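Local coordinates for protein CurJ (Moorea producens 3L, PDB 5TZ6) that probably catalyses the vinylogous dehydration of a polyketide intermediate in curacin biosynthesis, through a dehydratase domain seen here as an inactive mutant with a hydroxy acid bound, at residues S56-A61 and F105-F110; P10-K15 and A62-A67; Q80-A83 and V89-V92. The protein carries 1 engineered substitution. All coordinates share one frame; numbering follows the deposited sequence.

Contact 1: residues S56-A61 and F105-F110; sequences SLLLAA and FQVISF
Leu57 and Leu58 are the two residues of helix 51-65 that meet strand 102-110 here, touching Val107 and Phe105. The pairing belongs to the hot-dog fold, in which a long helix, the sausage, lies in a bun of antiparallel strands. The axes of the two segments come within 10.5 Å, with the two chain directions turned 119° from each other. Leu57 comes first and touches lightly: its CD2 methyl lies 4.2 Å from CG1 of Val107. Leu58, one residue on, does most of the work. Its chi1 of -74° sets CG beside the backbone N, and chi2 then turns both methyls toward the Phe105 ring, the side chains crossing at about a right angle. Leu58 CD1 sits over one face of the Phe105 ring, 3.6 Å from its centroid and 27° off the ring normal, a CH-pi contact. It is offset toward the rim, and the tight 3.2 Å from Leu58 CD1 to Phe105 CE1 records that shift. The other methyl, Leu58 CD2, approaches the inner end of the ring, 3.7 Å from Phe105 CG. Toward Val107 the same leucine points tip to tip, with Leu58 CD1 4.0 Å from Val107 CG2. Phe105 and Val107 can both serve the helix because they project from the same face of the strand. Gln106 between them points away, and its side chain packs on Leu20 of the second subunit. Ile73 of strand 71-77 touches both Leu58 and Phe105, while Val94 of strand 90-99 also meets Leu58. Everything that touches across the contact is buried and apolar, so helix and strand are joined by methyl-to-ring and methyl-to-methyl packing, and the backbone hydrogen bonds of the strand are spent on neighbouring strands.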
loop_
_atom_site.group_PDB
_atom_site.type_symbol
_atom_site.label_atom_id
_atom_site.label_comp_id
_atom_site.label_asym_id
_atom_site.label_seq_id
_atom_site.Cartn_x
_atom_site.Cartn_y
_atom_site.Cartn_z
ATOM N N SER A 56 -0.385 -4.369 -19.939
ATOM C CA SER A 56 -0.159 -5.592 -19.176
ATOM C C SER A 56 -0.309 -5.345 -17.673
ATOM O O SER A 56 -0.874 -6.175 -16.943
ATOM C CB SER A 56 1.223 -6.151 -19.531
ATOM O OG SER A 56 1.619 -7.186 -18.657
ATOM N N LEU A 57 0.140 -4.178 -17.202
ATOM C CA LEU A 57 0.024 -3.831 -15.787
ATOM C C LEU A 57 -1.435 -3.697 -15.366
ATOM O O LEU A 57 -1.825 -4.144 -14.275
ATOM C CB LEU A 57 0.790 -2.539 -15.512
ATOM C CG LEU A 57 0.855 -1.997 -14.084
ATOM C CD1 LEU A 57 1.483 -3.012 -13.150
ATOM C CD2 LEU A 57 1.651 -0.699 -14.066
ATOM N N LEU A 58 -2.262 -3.090 -16.221
ATOM C CA LEU A 58 -3.674 -2.970 -15.874
ATOM C C LEU A 58 -4.360 -4.328 -15.905
ATOM O O LEU A 58 -5.228 -4.601 -15.074
ATOM C CB LEU A 58 -4.368 -1.978 -16.798
ATOM C CG LEU A 58 -3.968 -0.545 -16.438
ATOM C CD1 LEU A 58 -4.031 0.377 -17.645
ATOM C CD2 LEU A 58 -4.845 -0.031 -15.304
ATOM N N LEU A 59 -3.988 -5.199 -16.846
ATOM C CA LEU A 59 -4.529 -6.553 -16.784
ATOM C C LEU A 59 -4.184 -7.212 -15.455
ATOM O O LEU A 59 -5.017 -7.919 -14.871
ATOM C CB LEU A 59 -4.026 -7.398 -17.956
ATOM C CG LEU A 59 -4.488 -6.962 -19.350
ATOM C CD1 LEU A 59 -4.056 -7.973 -20.407
ATOM C CD2 LEU A 59 -5.986 -6.748 -19.388
ATOM N N ALA A 60 -2.965 -6.996 -14.953
ATOM C CA ALA A 60 -2.628 -7.527 -13.633
ATOM C C ALA A 60 -3.565 -6.979 -12.556
ATOM O O ALA A 60 -4.186 -7.746 -11.802
ATOM C CB ALA A 60 -1.173 -7.216 -13.293
ATOM N N ALA A 61 -3.682 -5.649 -12.469
ATOM C CA ALA A 61 -4.569 -5.057 -11.468
ATOM C C ALA A 61 -5.974 -5.644 -11.564
ATOM O O ALA A 61 -6.562 -6.077 -10.562
ATOM C CB ALA A 61 -4.603 -3.535 -11.638
ATOM N N PHE A 105 -9.058 4.689 -14.637
ATOM C CA PHE A 105 -7.725 4.412 -14.142
ATOM C C PHE A 105 -6.749 5.467 -14.629
ATOM O O PHE A 105 -6.866 5.988 -15.750
ATOM C CB PHE A 105 -7.234 3.003 -14.566
ATOM C CG PHE A 105 -6.947 2.880 -16.032
ATOM C CD1 PHE A 105 -5.737 3.332 -16.556
ATOM C CD2 PHE A 105 -7.879 2.319 -16.891
ATOM C CE1 PHE A 105 -5.465 3.235 -17.920
ATOM C CE2 PHE A 105 -7.611 2.210 -18.257
ATOM C CZ PHE A 105 -6.404 2.672 -18.770
ATOM N N GLN A 106 -5.776 5.752 -13.764
ATOM C CA GLN A 106 -4.567 6.482 -14.114
ATOM C C GLN A 106 -3.359 5.664 -13.676
ATOM O O GLN A 106 -3.261 5.278 -12.508
ATOM C CB GLN A 106 -4.532 7.860 -13.446
ATOM C CG GLN A 106 -5.543 8.843 -13.991
ATOM C CD GLN A 106 -5.477 10.184 -13.293
ATOM O OE1 GLN A 106 -5.834 10.304 -12.120
ATOM N NE2 GLN A 106 -5.016 11.207 -14.014
ATOM N N VAL A 107 -2.449 5.400 -14.606
ATOM C CA VAL A 107 -1.138 4.840 -14.307
ATOM C C VAL A 107 -0.136 5.986 -14.281
ATOM O O VAL A 107 0.101 6.635 -15.315
ATOM C CB VAL A 107 -0.719 3.780 -15.339
ATOM C CG1 VAL A 107 0.679 3.278 -15.018
ATOM C CG2 VAL A 107 -1.706 2.623 -15.372
ATOM N N ILE A 108 0.460 6.205 -13.099
ATOM C CA ILE A 108 1.371 7.311 -12.822
ATOM C C ILE A 108 2.667 6.749 -12.243
ATOM O O ILE A 108 2.746 5.583 -11.856
ATOM C CB ILE A 108 0.773 8.342 -11.841
ATOM C CG1 ILE A 108 0.727 7.767 -10.426
ATOM C CG2 ILE A 108 -0.619 8.770 -12.283
ATOM C CD1 ILE A 108 0.288 8.776 -9.393
ATOM N N SER A 109 3.690 7.602 -12.175
ATOM C CA SER A 109 4.952 7.236 -11.542
ATOM C C SER A 109 5.624 8.470 -10.955
ATOM O O SER A 109 5.277 9.611 -11.273
ATOM C CB SER A 109 5.898 6.554 -12.529
ATOM O OG SER A 109 6.475 7.519 -13.383
ATOM N N PHE A 110 6.610 8.217 -10.094
ATOM C CA PHE A 110 7.359 9.259 -9.400
ATOM C C PHE A 110 8.607 8.634 -8.791
ATOM O O PHE A 110 8.703 7.410 -8.651
ATOM C CB PHE A 110 6.512 9.948 -8.317
ATOM C CG PHE A 110 5.871 9.000 -7.332
ATOM C CD1 PHE A 110 4.591 8.512 -7.550
ATOM C CD2 PHE A 110 6.544 8.605 -6.185
ATOM C CE1 PHE A 110 3.993 7.643 -6.644
ATOM C CE2 PHE A 110 5.953 7.740 -5.275
ATOM C CZ PHE A 110 4.676 7.259 -5.506
#

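Contact 2: residues P10-K15 and A62-A67; sequences PLINQK and ASLTFA
The hot-dog helix 51-65 is met near its C-terminal part by strand 14-16, outermost within its chain, and the loop before it: Lys15 of the strand and Ile12 of the loop reach Leu64 and Thr65. Two kinds of contact are made. On the polar side, the Lys15 chain leaves the strand with CG anti to the backbone N (chi1 154°) and stays extended all the way to its tip, which spans the gap and lets Lys15 NZ donate to Leu64 O at 3.1 Å. The amine approaches at a C=O...N angle of 143° and stands 33° out of the carbonyl plane. The positive ammonium probably suits this carbonyl, late in the helix. Beside the bond, Thr65 places its CG2 methyl 3.7 Å from Lys15 NZ; its OG1 is occupied elsewhere, with Ala61 O. On the apolar side, Ile12 and Leu64 meet tip to tip, Leu64 CD1 lying 4.1 Å from Ile12 CG2 and equally far from Ile12 CD1. Between Ile12 and Lys15 the chain forms a classic beta bulge, with two residues, Asn13 and Gln14, set against the single Glu27 of strand 24-30. Phe26 of strand 24-30 touches Lys15, Leu64 and Thr65, and Ile12 also packs on Leu57 and Ala60 of the helix, so loop, strand 14-16 and neighbouring strand all gather along it.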
loop_
_atom_site.group_PDB
_atom_site.type_symbol
_atom_site.label_atom_id
_atom_site.label_comp_id
_atom_site.label_asym_id
_atom_site.label_seq_id
_atom_site.Cartn_x
_atom_site.Cartn_y
_atom_site.Cartn_z
ATOM N N PRO A 10 3.947 -10.458 -10.740
ATOM C CA PRO A 10 5.320 -10.053 -11.090
ATOM C C PRO A 10 5.438 -8.571 -11.429
ATOM O O PRO A 10 6.525 -7.992 -11.339
ATOM C CB PRO A 10 5.664 -10.945 -12.297
ATOM C CG PRO A 10 4.375 -11.654 -12.680
ATOM C CD PRO A 10 3.529 -11.682 -11.443
ATOM N N LEU A 11 4.321 -7.943 -11.796
ATOM C CA LEU A 11 4.293 -6.531 -12.145
ATOM C C LEU A 11 3.764 -5.642 -11.027
ATOM O O LEU A 11 3.757 -4.418 -11.183
ATOM C CB LEU A 11 3.432 -6.322 -13.392
ATOM C CG LEU A 11 3.967 -6.886 -14.702
ATOM C CD1 LEU A 11 2.961 -6.652 -15.814
ATOM C CD2 LEU A 11 5.318 -6.265 -15.043
ATOM N N ILE A 12 3.321 -6.215 -9.909
ATOM C CA ILE A 12 2.626 -5.453 -8.876
ATOM C C ILE A 12 3.150 -5.898 -7.519
ATOM O O ILE A 12 2.982 -7.061 -7.136
ATOM C CB ILE A 12 1.100 -5.636 -8.949
ATOM C CG1 ILE A 12 0.556 -4.977 -10.216
ATOM C CG2 ILE A 12 0.430 -5.065 -7.706
ATOM C CD1 ILE A 12 -0.917 -5.213 -10.438
ATOM N N ASN A 13 3.771 -4.975 -6.785
ATOM C CA ASN A 13 4.324 -5.341 -5.489
ATOM C C ASN A 13 3.251 -5.363 -4.406
ATOM O O ASN A 13 3.134 -6.345 -3.665
ATOM C CB ASN A 13 5.464 -4.391 -5.117
ATOM C CG ASN A 13 6.704 -4.608 -5.975
ATOM O OD1 ASN A 13 6.763 -4.172 -7.127
ATOM N ND2 ASN A 13 7.695 -5.299 -5.418
ATOM N N GLN A 14 2.445 -4.310 -4.294
ATOM C CA GLN A 14 1.423 -4.320 -3.256
ATOM C C GLN A 14 0.155 -3.657 -3.764
ATOM O O GLN A 14 0.173 -2.862 -4.702
ATOM C CB GLN A 14 1.879 -3.636 -1.958
ATOM C CG GLN A 14 1.911 -2.124 -2.004
ATOM C CD GLN A 14 2.264 -1.513 -0.659
ATOM O OE1 GLN A 14 1.519 -0.689 -0.124
ATOM N NE2 GLN A 14 3.395 -1.930 -0.097
ATOM N N LYS A 15 -0.955 -4.017 -3.131
ATOM C CA LYS A 15 -2.253 -3.406 -3.363
ATOM C C LYS A 15 -2.722 -2.752 -2.072
ATOM O O LYS A 15 -2.517 -3.296 -0.981
ATOM C CB LYS A 15 -3.271 -4.454 -3.826
ATOM C CG LYS A 15 -4.714 -4.123 -3.502
ATOM C CD LYS A 15 -5.657 -5.145 -4.118
ATOM C CE LYS A 15 -7.117 -4.756 -3.908
ATOM N NZ LYS A 15 -8.051 -5.769 -4.471
ATOM N N ALA A 62 -6.523 -5.664 -12.779
ATOM C CA ALA A 62 -7.799 -6.315 -13.033
ATOM C C ALA A 62 -7.833 -7.700 -12.406
ATOM O O ALA A 62 -8.783 -8.053 -11.699
ATOM C CB ALA A 62 -8.046 -6.393 -14.540
ATOM N N SER A 63 -6.797 -8.502 -12.659
ATOM C CA SER A 63 -6.784 -9.856 -12.121
ATOM C C SER A 63 -6.754 -9.859 -10.601
ATOM O O SER A 63 -7.175 -10.844 -9.988
ATOM C CB SER A 63 -5.588 -10.638 -12.665
ATOM O OG SER A 63 -4.450 -10.458 -11.845
ATOM N N LEU A 64 -6.315 -8.770 -9.977
ATOM C CA LEU A 64 -6.375 -8.686 -8.525
ATOM C C LEU A 64 -7.633 -7.999 -8.008
ATOM O O LEU A 64 -7.794 -7.884 -6.788
ATOM C CB LEU A 64 -5.141 -7.962 -7.979
ATOM C CG LEU A 64 -3.801 -8.661 -8.180
ATOM C CD1 LEU A 64 -2.668 -7.763 -7.708
ATOM C CD2 LEU A 64 -3.784 -9.988 -7.444
ATOM N N THR A 65 -8.533 -7.551 -8.882
ATOM C CA THR A 65 -9.757 -6.925 -8.389
ATOM C C THR A 65 -11.030 -7.607 -8.866
ATOM O O THR A 65 -11.959 -7.774 -8.074
ATOM C CB THR A 65 -9.808 -5.439 -8.778
ATOM O OG1 THR A 65 -9.302 -5.270 -10.104
ATOM C CG2 THR A 65 -8.975 -4.612 -7.815
ATOM N N PHE A 66 -11.108 -8.014 -10.129
ATOM C CA PHE A 66 -12.305 -8.691 -10.603
ATOM C C PHE A 66 -12.248 -10.179 -10.260
ATOM O O PHE A 66 -11.179 -10.751 -10.030
ATOM C CB PHE A 66 -12.472 -8.503 -12.112
ATOM C CG PHE A 66 -12.700 -7.073 -12.526
ATOM C CD1 PHE A 66 -13.575 -6.265 -11.821
ATOM C CD2 PHE A 66 -12.027 -6.536 -13.615
ATOM C CE1 PHE A 66 -13.785 -4.950 -12.200
ATOM C CE2 PHE A 66 -12.231 -5.222 -13.996
ATOM C CZ PHE A 66 -13.108 -4.429 -13.288
ATOM N N ALA A 67 -13.424 -10.806 -10.210
ATOM C CA ALA A 67 -13.467 -12.255 -10.050
ATOM C C ALA A 67 -13.326 -12.991 -11.378
ATOM O O ALA A 67 -12.815 -14.116 -11.404
ATOM C CB ALA A 67 -14.765 -12.670 -9.355
#

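Contact 3: residues Q80-A83 and V89-V92; sequences QALA and VRTV
A chi1 of 169° sends Leu82 CG anti to the backbone N, and a chi2 of 49° then spreads its two methyls to different partners, CD2 to Val92 and CD1 to Arg90. This is where the short, weakly bonded strand 82-84, outermost within this chain of a small antiparallel sheet, rests against strand 90-99 of the hot-dog fold. The strands pack through side chains: even the nearest alpha carbons, CA of Ala83 and CA of Arg90, are 8.7 Å apart. Leu82 and Val92 are both buried. Their side chains cross obliquely, with Leu82 CD2 3.8 Å from Val92 CG2, the branch that stands anti to the carbonyl carbon. Arg90, two residues earlier and on the same face of its strand, is bent at chi2 (-85°) and chi3; the side chains of Leu82 and Arg90 run past each other, pointing opposite ways. Leu82 CD1 comes to 4.1 Å from Arg90 NE, approaching the guanidinium obliquely. The polar end of the arginine is engaged elsewhere: its NH2 hydrogen-bonds to Ser109 OG on strand 102-110, which probably helps to hold the bent chain, and Ser109 OG also bonds to His134 NE2. Leu82 also packs on Ser109 and His134. The bound hydroxy acid lies about 9 Å from the side chain of Ala83, which is not among the residues lining its pocket. Ala83 itself turns its methyl away and takes part through its backbone, its carbonyl O lying 4.3 Å from Arg90 CG.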
loop_
_atom_site.group_PDB
_atom_site.type_symbol
_atom_site.label_atom_id
_atom_site.label_comp_id
_atom_site.label_asym_id
_atom_site.label_seq_id
_atom_site.Cartn_x
_atom_site.Cartn_y
_atom_site.Cartn_z
ATOM N N GLN A 80 2.266 10.538 -21.338
ATOM C CA GLN A 80 3.695 10.776 -21.166
ATOM C C GLN A 80 4.424 9.446 -21.046
ATOM O O GLN A 80 4.045 8.598 -20.230
ATOM C CB GLN A 80 3.966 11.624 -19.917
ATOM C CG GLN A 80 5.398 12.114 -19.790
ATOM C CD GLN A 80 5.601 13.037 -18.602
ATOM O OE1 GLN A 80 4.650 13.624 -18.083
ATOM N NE2 GLN A 80 6.846 13.152 -18.151
ATOM N N ALA A 81 5.476 9.275 -21.843
ATOM C CA ALA A 81 6.270 8.056 -21.794
ATOM C C ALA A 81 7.055 7.974 -20.491
ATOM O O ALA A 81 7.472 8.987 -19.922
ATOM C CB ALA A 81 7.235 7.996 -22.977
ATOM N N LEU A 82 7.254 6.748 -20.018
ATOM C CA LEU A 82 8.020 6.490 -18.807
ATOM C C LEU A 82 9.435 6.063 -19.186
ATOM O O LEU A 82 9.621 5.078 -19.908
ATOM C CB LEU A 82 7.342 5.417 -17.957
ATOM C CG LEU A 82 8.167 4.860 -16.798
ATOM C CD1 LEU A 82 8.778 5.981 -15.972
ATOM C CD2 LEU A 82 7.299 3.978 -15.924
ATOM N N ALA A 83 10.427 6.807 -18.711
ATOM C CA ALA A 83 11.827 6.476 -18.930
ATOM C C ALA A 83 12.494 6.257 -17.583
ATOM O O ALA A 83 12.193 6.952 -16.609
ATOM C CB ALA A 83 12.555 7.573 -19.713
ATOM N N VAL A 89 15.228 3.500 -10.285
ATOM C CA VAL A 89 13.980 2.799 -10.005
ATOM C C VAL A 89 12.882 3.836 -9.811
ATOM O O VAL A 89 13.015 4.740 -8.979
ATOM C CB VAL A 89 14.085 1.879 -8.775
ATOM C CG1 VAL A 89 14.492 2.669 -7.547
ATOM C CG2 VAL A 89 12.769 1.159 -8.542
ATOM N N ARG A 90 11.807 3.715 -10.584
ATOM C CA ARG A 90 10.653 4.600 -10.493
ATOM C C ARG A 90 9.496 3.865 -9.832
ATOM O O ARG A 90 9.184 2.730 -10.211
ATOM C CB ARG A 90 10.232 5.093 -11.878
ATOM C CG ARG A 90 11.255 5.963 -12.573
ATOM C CD ARG A 90 11.136 7.413 -12.149
ATOM N NE ARG A 90 9.826 7.963 -12.481
ATOM C CZ ARG A 90 9.581 9.261 -12.642
ATOM N NH1 ARG A 90 10.565 10.140 -12.512
ATOM N NH2 ARG A 90 8.358 9.680 -12.942
ATOM N N THR A 91 8.876 4.499 -8.835
ATOM C CA THR A 91 7.637 3.969 -8.278
ATOM C C THR A 91 6.481 4.229 -9.236
ATOM O O THR A 91 6.255 5.365 -9.665
ATOM C CB THR A 91 7.334 4.589 -6.914
ATOM O OG1 THR A 91 8.385 4.272 -5.994
ATOM C CG2 THR A 91 6.021 4.042 -6.366
ATOM N N VAL A 92 5.737 3.173 -9.553
ATOM C CA VAL A 92 4.603 3.232 -10.464
ATOM C C VAL A 92 3.357 2.792 -9.718
ATOM O O VAL A 92 3.361 1.751 -9.048
ATOM C CB VAL A 92 4.827 2.349 -11.702
ATOM C CG1 VAL A 92 3.590 2.353 -12.579
ATOM C CG2 VAL A 92 6.034 2.842 -12.473
#

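From the N terminus, residues 10-15 open the first long connection, which contact 2 closes when helix 51-65 reaches 62-67. Before that, the same helix has begun contact 1 with 56-61, which closes only at 105-110, so these two contacts cross along the chain. They also touch: Leu11 packs on Ser56, and Leu57 CD1 lies beside Leu11 O. Contact 3 is a short closure of 80-83 with 89-92, lying wholly within the span of contact 1 and following contact 2. Strands 90-99 and 102-110 are neighbours in the fold, with a probable hydrogen bond from Phe110 N to Thr91 O. Together the contacts tie strand 14-16, the helix and the small sheet to the hot-dog strands.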